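Local coordinates for BAR/IMD domain-containing adapter protein 2-like 2 (Mus musculus, PDB 3OK8) that binds phosphoinositides, including phosphatidylinositol 4,5-bisphosphate, through its I-BAR (IMD) domain and induces planar or gently curved membrane structures, at residues M7-F10 with Y11-M15; Q24-P27 with A28-L32; F116-D119 with S120-Y124; V171-S174 with K175-A178; E179-E182 with K183-R187. All blocks are in the same frame, centred on the assembly; numbering follows the deposited sequence.

Contact 1: residues M7-F10 with Y11-M15; sequences MDQF and YRSTM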
loop_
_atom_site.group_PDB
_atom_site.type_symbol
_atom_site.label_atom_id
_atom_site.label_comp_id
_atom_site.label_asym_id
_atom_site.label_seq_id
_atom_site.Cartn_x
_atom_site.Cartn_y
_atom_site.Cartn_z
ATOM N N MET A 7 44.762 29.790 4.599
ATOM C CA MET A 7 44.070 29.544 5.860
ATOM C C MET A 7 42.655 30.093 5.940
ATOM O O MET A 7 41.796 29.472 6.566
ATOM C CB MET A 7 44.886 30.025 7.049
ATOM C CG MET A 7 45.958 29.057 7.443
ATOM S SD MET A 7 45.963 28.816 9.214
ATOM C CE MET A 7 47.726 28.629 9.506
ATOM N N ASP A 8 42.401 31.247 5.331
ATOM C CA ASP A 8 41.025 31.711 5.236
ATOM C C ASP A 8 40.250 30.757 4.324
ATOM O O ASP A 8 39.023 30.692 4.369
ATOM C CB ASP A 8 40.937 33.150 4.728
ATOM C CG ASP A 8 39.632 33.831 5.133
ATOM O OD1 ASP A 8 38.838 34.201 4.238
ATOM O OD2 ASP A 8 39.394 33.983 6.352
ATOM N N GLN A 9 40.983 30.016 3.497
ATOM C CA GLN A 9 40.389 28.978 2.660
ATOM C C GLN A 9 39.856 27.838 3.526
ATOM O O GLN A 9 38.680 27.499 3.470
ATOM C CB GLN A 9 41.414 28.452 1.654
ATOM C CG GLN A 9 41.177 27.020 1.208
ATOM C CD GLN A 9 39.942 26.871 0.341
ATOM O OE1 GLN A 9 39.415 27.860 -0.183
ATOM N NE2 GLN A 9 39.474 25.630 0.179
ATOM N N PHE A 10 40.726 27.242 4.328
ATOM C CA PHE A 10 40.288 26.232 5.271
ATOM C C PHE A 10 39.137 26.766 6.101
ATOM O O PHE A 10 38.110 26.103 6.269
ATOM C CB PHE A 10 41.441 25.786 6.169
ATOM C CG PHE A 10 42.278 24.704 5.567
ATOM C CD1 PHE A 10 42.102 23.386 5.945
ATOM C CD2 PHE A 10 43.223 24.998 4.604
ATOM C CE1 PHE A 10 42.866 22.382 5.386
ATOM C CE2 PHE A 10 43.993 24.001 4.039
ATOM C CZ PHE A 10 43.816 22.690 4.430
ATOM N N TYR A 11 39.305 27.976 6.609
ATOM C CA TYR A 11 38.279 28.586 7.436
ATOM C C TYR A 11 36.955 28.648 6.706
ATOM O O TYR A 11 35.920 28.320 7.276
ATOM C CB TYR A 11 38.659 29.996 7.854
ATOM C CG TYR A 11 37.548 30.668 8.608
ATOM C CD1 TYR A 11 37.379 30.443 9.965
ATOM C CD2 TYR A 11 36.644 31.503 7.961
ATOM C CE1 TYR A 11 36.356 31.040 10.664
ATOM C CE2 TYR A 11 35.616 32.105 8.652
ATOM C CZ TYR A 11 35.478 31.869 10.006
ATOM O OH TYR A 11 34.464 32.461 10.719
ATOM N N ARG A 12 36.994 29.092 5.453
ATOM C CA ARG A 12 35.783 29.215 4.642
ATOM C C ARG A 12 35.183 27.854 4.294
ATOM O O ARG A 12 33.969 27.682 4.328
ATOM C CB ARG A 12 36.061 30.017 3.366
ATOM C CG ARG A 12 36.003 31.529 3.558
ATOM C CD ARG A 12 36.883 32.292 2.560
ATOM N NE ARG A 12 37.174 31.527 1.349
ATOM C CZ ARG A 12 38.392 31.354 0.835
ATOM N NH1 ARG A 12 39.456 31.912 1.411
ATOM N NH2 ARG A 12 38.546 30.634 -0.270
ATOM N N SER A 13 36.043 26.895 3.961
ATOM C CA SER A 13 35.612 25.556 3.577
ATOM C C SER A 13 34.967 24.811 4.734
ATOM O O SER A 13 33.983 24.099 4.554
ATOM C CB SER A 13 36.790 24.748 3.039
ATOM O OG SER A 13 36.929 24.940 1.642
ATOM N N THR A 14 35.535 24.971 5.923
ATOM C CA THR A 14 34.984 24.362 7.125
ATOM C C THR A 14 33.643 24.997 7.490
ATOM O O THR A 14 32.746 24.334 8.015
ATOM C CB THR A 14 35.948 24.514 8.311
ATOM O OG1 THR A 14 37.226 23.969 7.961
ATOM C CG2 THR A 14 35.405 23.790 9.530
ATOM N N MET A 15 33.519 26.287 7.205
ATOM C CA MET A 15 32.313 27.035 7.519
ATOM C C MET A 15 31.177 26.676 6.570
ATOM O O MET A 15 30.021 26.617 6.972
ATOM C CB MET A 15 32.602 28.535 7.478
ATOM C CG MET A 15 33.250 29.042 8.753
ATOM S SD MET A 15 32.053 29.077 10.103
ATOM C CE MET A 15 33.036 28.450 11.447
HETATM O O HOH W 1 36.471 27.569 -0.550
#
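Gln9 and Ser13 sit one turn apart near the start of helix 5-66, the first of the three long helices of the I-BAR (IMD) domain. A water donates to Gln9 OE1 at 3.0 Å and makes a weak bond of 3.5 Å with Ser13 OG, which Lys175 of helix 153-217 also reaches in a probable hydrogen bond. The amide reaches the water because Gln9 leaves the backbone with CG anti to N (chi1 153°) and then bends at chi2, folding OE1 and NE2 forward over the next turn. Arg12 NH2 is 2.9 Å from Gln9 OE1, but the angle is too poor for a hydrogen bond, and amide and guanidinium planes stand 74° apart. A leucine in place of Gln9 would probably leave the water without its acceptor and Ser13 OG with one polar neighbour fewer. The Arg12 chain bends at chi3, turning back so that one face of its guanidinium lies over Gln9 CA. Asp8 answers its charge loosely, through a long salt bridge of 3.7 Å from Asp8 OD1 to Arg12 NH1. Four backbone bonds run across the turn: Tyr11, Arg12, Ser13 and Thr14 donate N-H to the carbonyls of Met7, Asp8, Gln9 and Phe10. On the inner side, Phe10 packs on Val171 and makes a cation-pi contact with Lys175, while the Tyr11 ring meets Tyr128 of helix 71-147. Within the helix, Met15 CG rests 3.8 Å above one face of the Tyr11 ring, offset toward its rim.

Contact 2: residues Q24-P27 with A28-L32; sequences QFNP and ALENL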
loop_
_atom_site.group_PDB
_atom_site.type_symbol
_atom_site.label_atom_id
_atom_site.label_comp_id
_atom_site.label_asym_id
_atom_site.label_seq_id
_atom_site.Cartn_x
_atom_site.Cartn_y
_atom_site.Cartn_z
ATOM N N GLN A 24 20.628 23.365 5.628
ATOM C CA GLN A 24 20.313 22.558 4.472
ATOM C C GLN A 24 19.880 21.190 4.956
ATOM O O GLN A 24 18.730 20.791 4.765
ATOM C CB GLN A 24 21.522 22.468 3.558
ATOM C CG GLN A 24 21.253 21.864 2.200
ATOM C CD GLN A 24 22.162 22.456 1.131
ATOM O OE1 GLN A 24 22.887 21.734 0.440
ATOM N NE2 GLN A 24 22.131 23.782 0.997
ATOM N N PHE A 25 20.785 20.486 5.621
ATOM C CA PHE A 25 20.484 19.160 6.128
ATOM C C PHE A 25 19.482 19.183 7.283
ATOM O O PHE A 25 18.447 18.513 7.227
ATOM C CB PHE A 25 21.756 18.424 6.536
ATOM C CG PHE A 25 21.509 17.033 7.034
ATOM C CD1 PHE A 25 21.448 15.968 6.149
ATOM C CD2 PHE A 25 21.337 16.789 8.386
ATOM C CE1 PHE A 25 21.216 14.682 6.600
ATOM C CE2 PHE A 25 21.107 15.501 8.848
ATOM C CZ PHE A 25 21.046 14.444 7.952
ATOM N N ASN A 26 19.768 19.946 8.330
ATOM C CA ASN A 26 18.864 19.937 9.481
ATOM C C ASN A 26 17.392 20.278 9.152
ATOM O O ASN A 26 16.474 19.571 9.587
ATOM C CB ASN A 26 19.407 20.795 10.624
ATOM C CG ASN A 26 18.752 20.475 11.955
ATOM O OD1 ASN A 26 17.659 20.964 12.263
ATOM N ND2 ASN A 26 19.417 19.643 12.756
ATOM N N PRO A 27 17.164 21.350 8.373
ATOM C CA PRO A 27 15.783 21.661 7.975
ATOM C C PRO A 27 15.155 20.542 7.145
ATOM O O PRO A 27 13.958 20.268 7.288
ATOM C CB PRO A 27 15.933 22.928 7.121
ATOM C CG PRO A 27 17.280 23.504 7.502
ATOM C CD PRO A 27 18.133 22.314 7.824
ATOM N N ALA A 28 15.946 19.904 6.288
ATOM C CA ALA A 28 15.443 18.805 5.467
ATOM C C ALA A 28 14.928 17.645 6.316
ATOM O O ALA A 28 14.047 16.900 5.884
ATOM C CB ALA A 28 16.500 18.322 4.489
ATOM N N LEU A 29 15.475 17.497 7.519
ATOM C CA LEU A 29 15.020 16.469 8.457
ATOM C C LEU A 29 13.685 16.834 9.084
ATOM O O LEU A 29 12.875 15.951 9.371
ATOM C CB LEU A 29 16.043 16.219 9.565
ATOM C CG LEU A 29 17.319 15.476 9.179
ATOM C CD1 LEU A 29 17.909 14.814 10.413
ATOM C CD2 LEU A 29 17.045 14.447 8.091
ATOM N N GLU A 30 13.467 18.123 9.326
ATOM C CA GLU A 30 12.160 18.567 9.794
ATOM C C GLU A 30 11.122 18.288 8.718
ATOM O O GLU A 30 10.064 17.731 8.994
ATOM C CB GLU A 30 12.175 20.048 10.150
ATOM C CG GLU A 30 12.474 20.294 11.612
ATOM C CD GLU A 30 13.215 21.593 11.842
ATOM O OE1 GLU A 30 12.575 22.567 12.296
ATOM O OE2 GLU A 30 14.435 21.639 11.563
ATOM N N ASN A 31 11.461 18.669 7.492
ATOM C CA ASN A 31 10.657 18.398 6.315
ATOM C C ASN A 31 10.282 16.932 6.153
ATOM O O ASN A 31 9.109 16.610 5.942
ATOM C CB ASN A 31 11.381 18.877 5.060
ATOM C CG ASN A 31 10.515 18.787 3.822
ATOM O OD1 ASN A 31 10.943 18.269 2.790
ATOM N ND2 ASN A 31 9.282 19.291 3.918
ATOM N N LEU A 32 11.270 16.047 6.222
ATOM C CA LEU A 32 10.997 14.603 6.164
ATOM C C LEU A 32 10.068 14.149 7.284
ATOM O O LEU A 32 9.303 13.202 7.104
ATOM C CB LEU A 32 12.297 13.785 6.168
ATOM C CG LEU A 32 12.747 13.138 4.854
ATOM C CD1 LEU A 32 12.202 13.877 3.648
ATOM C CD2 LEU A 32 14.268 13.018 4.797
#
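Leu29 packs one turn on from Phe25, on the side of helix 5-66 that faces the rest of its bundle. Its CB starts 3.4 Å from Asn26 O. The next atom, CG, lies beside the backbone N (chi1 -72°), which leans the fork back toward Phe25 and puts CG 3.8 Å from Phe25 CE2. From there Leu29 CD1 approaches Phe25 CE2 at 3.6 Å, and Leu29 CD2 reaches Phe25 CZ at 4.0 Å. An alanine here would probably open a gap beside CE2 and CZ of the Phe25 ring and leave that ring less firmly held on this side. Pro27 has no N-H to give, and the helix kinks where that bond is missing. The backbone bonds around it are uneven: Glu30 N to Asn26 O is weak, whereas Asn31 N meets Pro27 O at 3.0 Å and nearly straight, 174°. Asn26 directs ND2 to Thr110 O of helix 71-147, and Phe25 meets Tyr186 of helix 153-217 edge-to-face. Ala28 and Leu32 pack on Ile60 and Ile57 of the second subunit. A kinked helix serving both its own bundle and the partner subunit fits the antiparallel dimer of three-helix bundles of the IMD domain.

Contact 3: residues F116-D119 with S120-Y124; sequences FIKD and SCQHY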
loop_
_atom_site.group_PDB
_atom_site.type_symbol
_atom_site.label_atom_id
_atom_site.label_comp_id
_atom_site.label_asym_id
_atom_site.label_seq_id
_atom_site.Cartn_x
_atom_site.Cartn_y
_atom_site.Cartn_z
ATOM N N PHE A 116 23.826 20.892 18.748
ATOM C CA PHE A 116 25.122 20.232 18.859
ATOM C C PHE A 116 26.105 20.774 17.837
ATOM O O PHE A 116 27.211 21.181 18.183
ATOM C CB PHE A 116 24.973 18.729 18.663
ATOM C CG PHE A 116 26.282 18.006 18.476
ATOM C CD1 PHE A 116 26.773 17.743 17.204
ATOM C CD2 PHE A 116 27.014 17.575 19.569
ATOM C CE1 PHE A 116 27.965 17.067 17.025
ATOM C CE2 PHE A 116 28.216 16.901 19.399
ATOM C CZ PHE A 116 28.692 16.648 18.125
ATOM N N ILE A 117 25.697 20.747 16.572
ATOM C CA ILE A 117 26.501 21.284 15.484
ATOM C C ILE A 117 26.689 22.800 15.604
ATOM O O ILE A 117 27.677 23.343 15.106
ATOM C CB ILE A 117 25.906 20.932 14.102
ATOM C CG1 ILE A 117 26.805 19.939 13.365
ATOM C CG2 ILE A 117 25.809 22.160 13.243
ATOM C CD1 ILE A 117 27.136 18.700 14.143
ATOM N N LYS A 118 25.749 23.470 16.268
ATOM C CA LYS A 118 25.836 24.908 16.485
ATOM C C LYS A 118 26.964 25.224 17.471
ATOM O O LYS A 118 27.729 26.160 17.270
ATOM C CB LYS A 118 24.514 25.453 17.015
ATOM C CG LYS A 118 24.236 26.891 16.624
ATOM C CD LYS A 118 22.897 27.382 17.168
ATOM C CE LYS A 118 23.065 28.279 18.398
ATOM N NZ LYS A 118 23.795 27.621 19.520
ATOM N N ASP A 119 27.052 24.438 18.540
ATOM C CA ASP A 119 28.123 24.563 19.522
ATOM C C ASP A 119 29.462 24.163 18.919
ATOM O O ASP A 119 30.481 24.778 19.189
ATOM C CB ASP A 119 27.832 23.690 20.744
ATOM C CG ASP A 119 26.681 24.220 21.582
ATOM O OD1 ASP A 119 26.424 25.446 21.538
ATOM O OD2 ASP A 119 26.041 23.410 22.290
ATOM N N SER A 120 29.449 23.107 18.116
ATOM C CA SER A 120 30.638 22.641 17.420
ATOM C C SER A 120 31.185 23.763 16.540
ATOM O O SER A 120 32.348 24.163 16.655
ATOM C CB SER A 120 30.281 21.406 16.579
ATOM O OG SER A 120 31.417 20.830 15.962
ATOM N N CYS A 121 30.325 24.284 15.677
ATOM C CA CYS A 121 30.679 25.396 14.815
ATOM C C CYS A 121 31.208 26.606 15.588
ATOM O O CYS A 121 32.170 27.234 15.159
ATOM C CB CYS A 121 29.477 25.809 13.973
ATOM S SG CYS A 121 29.786 27.203 12.862
ATOM N N GLN A 122 30.571 26.939 16.711
ATOM C CA GLN A 122 30.989 28.077 17.533
ATOM C C GLN A 122 32.360 27.842 18.142
ATOM O O GLN A 122 33.221 28.717 18.115
ATOM C CB GLN A 122 29.993 28.335 18.663
ATOM C CG GLN A 122 28.731 29.079 18.256
ATOM C CD GLN A 122 27.630 28.973 19.304
ATOM O OE1 GLN A 122 26.481 29.347 19.056
ATOM N NE2 GLN A 122 27.978 28.449 20.481
ATOM N N HIS A 123 32.545 26.660 18.719
ATOM C CA HIS A 123 33.831 26.272 19.283
ATOM C C HIS A 123 34.923 26.480 18.241
ATOM O O HIS A 123 35.958 27.078 18.523
ATOM C CB HIS A 123 33.791 24.810 19.727
ATOM C CG HIS A 123 35.038 24.344 20.413
ATOM N ND1 HIS A 123 36.109 23.807 19.729
ATOM C CD2 HIS A 123 35.378 24.312 21.724
ATOM C CE1 HIS A 123 37.055 23.470 20.587
ATOM N NE2 HIS A 123 36.636 23.764 21.805
ATOM N N TYR A 124 34.675 25.996 17.029
ATOM C CA TYR A 124 35.644 26.119 15.958
ATOM C C TYR A 124 35.922 27.569 15.602
ATOM O O TYR A 124 37.072 27.984 15.540
ATOM C CB TYR A 124 35.184 25.384 14.710
ATOM C CG TYR A 124 35.974 25.775 13.486
ATOM C CD1 TYR A 124 35.435 26.619 12.525
ATOM C CD2 TYR A 124 37.271 25.320 13.305
ATOM C CE1 TYR A 124 36.164 26.985 11.409
ATOM C CE2 TYR A 124 38.004 25.677 12.196
ATOM C CZ TYR A 124 37.451 26.511 11.252
ATOM O OH TYR A 124 38.196 26.863 10.148
#
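Lys118 and Gln122 are brought together by different first torsions. Lys118 CG stands anti to the backbone N (chi1 -150°) and its chain then bends at chi3 and chi4, curling the ammonium toward the following turn; Gln122 CG lies beside its own N (chi1 -79°), and the rest of that chain runs extended back along the helix. The two chains cross at a slant, and Lys118 NZ donates to Gln122 OE1 at 3.2 Å. The nitrogen approaches from above the plane of the amide carbonyl, 39° out of it. Lys118 CE follows at 3.6 Å from the same oxygen, so the amide oxygen meets both the charged tip and the methylene behind it. The other end of the amide turns to Asp119: Gln122 NE2 is 3.5 Å from Asp119 OD1, with the amide and carboxylate planes well turned against each other. Between Lys118 NZ and Asp119 OD1 there is also a long salt bridge of 4.0 Å, which loosely closes a triangle of polar groups on the outer side of the helix. Closer to the backbone, Gln122 CG passes 3.2 Å from Lys118 O, the carbonyl that also accepts Gln122 N. Toward the bundle, Cys121 CB lies 3.3 Å from Ile117 O, and Ser120 OG is hydrogen-bonded to Tyr18 OH of helix 5-66. Ile117 packs on Met22 of that helix and on Arg185 of helix 153-217. A polar i to i+4 pair outside and mostly apolar packing inside is the pattern of an amphipathic helix, here the middle helix 71-147 of the three-helix I-BAR bundle.

Contact 4: residues V171-S174 with K175-A178; sequences VSES and KRAA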
loop_
_atom_site.group_PDB
_atom_site.type_symbol
_atom_site.label_atom_id
_atom_site.label_comp_id
_atom_site.label_asym_id
_atom_site.label_seq_id
_atom_site.Cartn_x
_atom_site.Cartn_y
_atom_site.Cartn_z
ATOM N N VAL A 171 43.446 23.850 11.988
ATOM C CA VAL A 171 42.633 24.136 10.820
ATOM C C VAL A 171 42.438 22.898 9.945
ATOM O O VAL A 171 41.359 22.675 9.403
ATOM C CB VAL A 171 43.267 25.278 9.990
ATOM C CG1 VAL A 171 43.618 24.805 8.592
ATOM C CG2 VAL A 171 42.375 26.511 9.974
ATOM N N SER A 172 43.486 22.093 9.813
ATOM C CA SER A 172 43.433 20.905 8.970
ATOM C C SER A 172 42.561 19.836 9.616
ATOM O O SER A 172 41.799 19.137 8.945
ATOM C CB SER A 172 44.845 20.365 8.746
ATOM O OG SER A 172 44.822 19.120 8.070
ATOM N N GLU A 173 42.681 19.729 10.934
ATOM C CA GLU A 173 41.937 18.748 11.710
ATOM C C GLU A 173 40.447 19.097 11.790
ATOM O O GLU A 173 39.589 18.210 11.797
ATOM C CB GLU A 173 42.538 18.645 13.114
ATOM C CG GLU A 173 41.713 17.839 14.104
ATOM C CD GLU A 173 41.580 16.369 13.710
ATOM O OE1 GLU A 173 42.587 15.797 13.232
ATOM O OE2 GLU A 173 40.473 15.793 13.888
ATOM N N SER A 174 40.149 20.390 11.866
ATOM C CA SER A 174 38.777 20.873 11.955
ATOM C C SER A 174 37.985 20.566 10.699
ATOM O O SER A 174 36.815 20.147 10.781
ATOM C CB SER A 174 38.761 22.376 12.196
ATOM O OG SER A 174 39.166 22.674 13.515
ATOM N N LYS A 175 38.618 20.785 9.544
ATOM C CA LYS A 175 37.982 20.525 8.254
ATOM C C LYS A 175 37.641 19.046 8.090
ATOM O O LYS A 175 36.583 18.700 7.572
ATOM C CB LYS A 175 38.852 20.999 7.082
ATOM C CG LYS A 175 38.098 21.016 5.748
ATOM C CD LYS A 175 38.992 21.423 4.596
ATOM C CE LYS A 175 38.211 21.567 3.297
ATOM N NZ LYS A 175 38.848 22.550 2.358
ATOM N N ARG A 176 38.549 18.183 8.530
ATOM C CA ARG A 176 38.312 16.747 8.522
ATOM C C ARG A 176 37.188 16.374 9.495
ATOM O O ARG A 176 36.275 15.629 9.145
ATOM C CB ARG A 176 39.603 16.005 8.866
ATOM C CG ARG A 176 39.413 14.565 9.268
ATOM C CD ARG A 176 40.540 14.101 10.196
ATOM N NE ARG A 176 40.150 12.920 10.965
ATOM C CZ ARG A 176 39.249 12.927 11.947
ATOM N NH1 ARG A 176 38.955 11.804 12.589
ATOM N NH2 ARG A 176 38.636 14.053 12.289
ATOM N N ALA A 177 37.239 16.910 10.709
ATOM C CA ALA A 177 36.203 16.619 11.693
ATOM C C ALA A 177 34.813 17.127 11.263
ATOM O O ALA A 177 33.793 16.501 11.565
ATOM C CB ALA A 177 36.589 17.176 13.048
ATOM N N ALA A 178 34.773 18.248 10.551
ATOM C CA ALA A 178 33.505 18.796 10.074
ATOM C C ALA A 178 32.943 17.984 8.910
ATOM O O ALA A 178 31.726 17.765 8.827
ATOM C CB ALA A 178 33.662 20.251 9.681
#
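Glu173 and Arg176 lie side by side and point the same way, one turn of helix 153-217 apart. Their flat ends are turned 40° against each other. Glu173 OE2 comes within 3.0 Å of Arg176 NH2, a salt bridge held by charge alone, because the oxygen sits well out of the guanidinium plane and no N-H points at it. The carboxylate gets there by a bend: CG leaves anti to the backbone N, and chi2 of 64° then folds the acid forward over the next turn. Arg176 stays extended from CG to NE, and Glu173 OE1 comes to 4.0 Å from Arg176 CD. The CB of Ala177 lies at the edge of the guanidinium, in its plane, and is 4.2 Å from Glu173 OE2. Lys175 heads away from the salt bridge as a fully extended chain and reaches helix 5-66, where it makes a cation-pi contact with Phe10 and packs on Ser13 and Thr14. Of the backbone bonds, Lys175 N to Val171 O and Arg176 N to Ser172 O are weak at 3.3 and 3.4 Å, while Ala177 N to Glu173 O is firmer at 2.9 Å. Ser174 OG turns back along its own helix to bond Phe170 O. The charged pair faces outward, and the other side of the helix meets its two neighbours: Val171 packs on Phe10 and Ala178 on Tyr18 of helix 5-66, while Val171 and Ser174 lean on Tyr128 and Tyr124 of helix 71-147.

Contact 5: residues E179-E182 with K183-R187; sequences ELEE and KRRYR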
loop_
_atom_site.group_PDB
_atom_site.type_symbol
_atom_site.label_atom_id
_atom_site.label_comp_id
_atom_site.label_asym_id
_atom_site.label_seq_id
_atom_site.Cartn_x
_atom_site.Cartn_y
_atom_site.Cartn_z
ATOM N N GLU A 179 33.829 17.567 8.003
ATOM C CA GLU A 179 33.468 16.651 6.923
ATOM C C GLU A 179 32.871 15.379 7.490
ATOM O O GLU A 179 31.865 14.864 6.987
ATOM C CB GLU A 179 34.702 16.257 6.109
ATOM C CG GLU A 179 35.080 17.204 4.987
ATOM C CD GLU A 179 36.379 16.786 4.296
ATOM O OE1 GLU A 179 37.280 16.234 4.983
ATOM O OE2 GLU A 179 36.502 17.007 3.071
ATOM N N LEU A 180 33.526 14.858 8.523
ATOM C CA LEU A 180 33.106 13.618 9.148
ATOM C C LEU A 180 31.673 13.715 9.678
ATOM O O LEU A 180 30.848 12.852 9.392
ATOM C CB LEU A 180 34.070 13.224 10.264
ATOM C CG LEU A 180 33.952 11.800 10.812
ATOM C CD1 LEU A 180 33.866 10.764 9.697
ATOM C CD2 LEU A 180 35.126 11.494 11.720
ATOM N N GLU A 181 31.399 14.765 10.451
ATOM C CA GLU A 181 30.071 15.029 10.996
ATOM C C GLU A 181 29.004 15.054 9.907
ATOM O O GLU A 181 27.897 14.532 10.082
ATOM C CB GLU A 181 30.069 16.370 11.732
ATOM C CG GLU A 181 30.897 16.367 13.003
ATOM C CD GLU A 181 30.387 15.379 14.042
ATOM O OE1 GLU A 181 31.169 14.490 14.442
ATOM O OE2 GLU A 181 29.211 15.491 14.463
ATOM N N GLU A 182 29.334 15.690 8.792
ATOM C CA GLU A 182 28.418 15.755 7.671
ATOM C C GLU A 182 28.119 14.350 7.193
ATOM O O GLU A 182 26.951 13.971 7.029
ATOM C CB GLU A 182 29.029 16.567 6.542
ATOM C CG GLU A 182 28.201 16.619 5.283
ATOM C CD GLU A 182 28.790 17.571 4.275
ATOM O OE1 GLU A 182 29.809 17.212 3.647
ATOM O OE2 GLU A 182 28.244 18.689 4.125
ATOM N N LYS A 183 29.173 13.572 6.973
ATOM C CA LYS A 183 29.004 12.195 6.506
ATOM C C LYS A 183 28.224 11.343 7.502
ATOM O O LYS A 183 27.418 10.497 7.113
ATOM C CB LYS A 183 30.349 11.538 6.198
ATOM C CG LYS A 183 30.227 10.138 5.611
ATOM C CD LYS A 183 31.577 9.542 5.192
ATOM C CE LYS A 183 31.394 8.407 4.197
ATOM N NZ LYS A 183 32.672 7.771 3.764
ATOM N N ARG A 184 28.459 11.568 8.788
ATOM C CA ARG A 184 27.790 10.788 9.815
ATOM C C ARG A 184 26.278 10.965 9.746
ATOM O O ARG A 184 25.517 10.026 10.003
ATOM C CB ARG A 184 28.318 11.165 11.192
ATOM C CG ARG A 184 29.613 10.445 11.529
ATOM C CD ARG A 184 30.299 11.024 12.756
ATOM N NE ARG A 184 31.328 10.115 13.252
ATOM C CZ ARG A 184 32.224 10.422 14.193
ATOM N NH1 ARG A 184 33.123 9.523 14.582
ATOM N NH2 ARG A 184 32.221 11.622 14.753
ATOM N N ARG A 185 25.851 12.171 9.384
ATOM C CA ARG A 185 24.432 12.490 9.281
ATOM C C ARG A 185 23.793 11.959 7.997
ATOM O O ARG A 185 22.652 11.499 8.026
ATOM C CB ARG A 185 24.204 13.991 9.493
ATOM C CG ARG A 185 24.303 14.373 10.962
ATOM C CD ARG A 185 24.873 15.762 11.217
ATOM N NE ARG A 185 25.093 15.966 12.648
ATOM C CZ ARG A 185 26.158 15.518 13.311
ATOM N NH1 ARG A 185 26.283 15.739 14.613
ATOM N NH2 ARG A 185 27.109 14.847 12.671
ATOM N N TYR A 186 24.505 11.982 6.875
ATOM C CA TYR A 186 23.994 11.263 5.706
ATOM C C TYR A 186 23.850 9.766 5.989
ATOM O O TYR A 186 22.809 9.152 5.700
ATOM C CB TYR A 186 24.870 11.477 4.485
ATOM C CG TYR A 186 24.706 12.854 3.893
ATOM C CD1 TYR A 186 23.506 13.225 3.311
ATOM C CD2 TYR A 186 25.746 13.787 3.917
ATOM C CE1 TYR A 186 23.327 14.472 2.768
ATOM C CE2 TYR A 186 25.574 15.053 3.372
ATOM C CZ TYR A 186 24.354 15.385 2.794
ATOM O OH TYR A 186 24.146 16.621 2.249
ATOM N N ARG A 187 24.899 9.186 6.562
ATOM C CA ARG A 187 24.914 7.767 6.896
ATOM C C ARG A 187 23.765 7.356 7.807
ATOM O O ARG A 187 23.244 6.256 7.678
ATOM C CB ARG A 187 26.244 7.379 7.550
ATOM C CG ARG A 187 26.235 6.013 8.223
ATOM C CD ARG A 187 27.650 5.518 8.573
ATOM N NE ARG A 187 28.432 5.250 7.370
ATOM C CZ ARG A 187 29.577 5.851 7.055
ATOM N NH1 ARG A 187 30.187 5.537 5.914
ATOM N NH2 ARG A 187 30.110 6.755 7.876
#
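Glu181 holds two arginines at once, one with each carboxylate oxygen. Its OE1 takes a hydrogen bond from Arg184 NH2 at 3.1 Å, nearly in line with the C-O bond and in the guanidinium plane, although the two flat groups are 83° apart. OE2 is gripped by Arg185 NH2 at 2.8 Å, from above the carboxylate plane, and weakly by Arg185 NH1 at 2.9 Å. The same NH2 also donates to the backbone oxygen Glu181 O at 2.7 Å; Arg185 N reaches that oxygen from the opposite face of the carbonyl, so two donors clamp it. This salt-bridge network runs along helix 153-217 of the three-helix I-BAR bundle. Leu180 CD2 covers one face of the Arg184 guanidinium, over its centre and 3.9 Å above the plane. A bend at chi2 of Arg185 (147°) curls the chain back over Glu181, and Asp113 of helix 71-147 fixes it further through a salt bridge to NE. Nearby, Glu182 lies alongside Tyr186, its CG 3.6 Å from Tyr186 CE2. At the dimer interface Glu182 and Tyr186 pack on Ser67 and Ala64 of the second subunit, and Glu179 OE2 bonds Ser68 OG of that subunit.

All five contacts lie within the long helices of one bundle, each a little over two turns: contacts 1 and 2 on helix 5-66, contact 3 on helix 71-147, contacts 4 and 5 on helix 153-217. Contacts 1, 3 and 4 gather round Tyr124, which touches Met15 and Ser174, and Lys175 NZ lies 3.1 Å from Ser13 OG in a probable hydrogen bond. The charged and amide pairs within these three sit toward the surface. Contacts 2 and 5, centred about 9 and 10 Å from the middle of the chain, meet through Phe25 and also touch the second subunit; contact 2 relies on apolar packing, contact 5 on a salt-bridge network, which Phe116 and Ile117 flank.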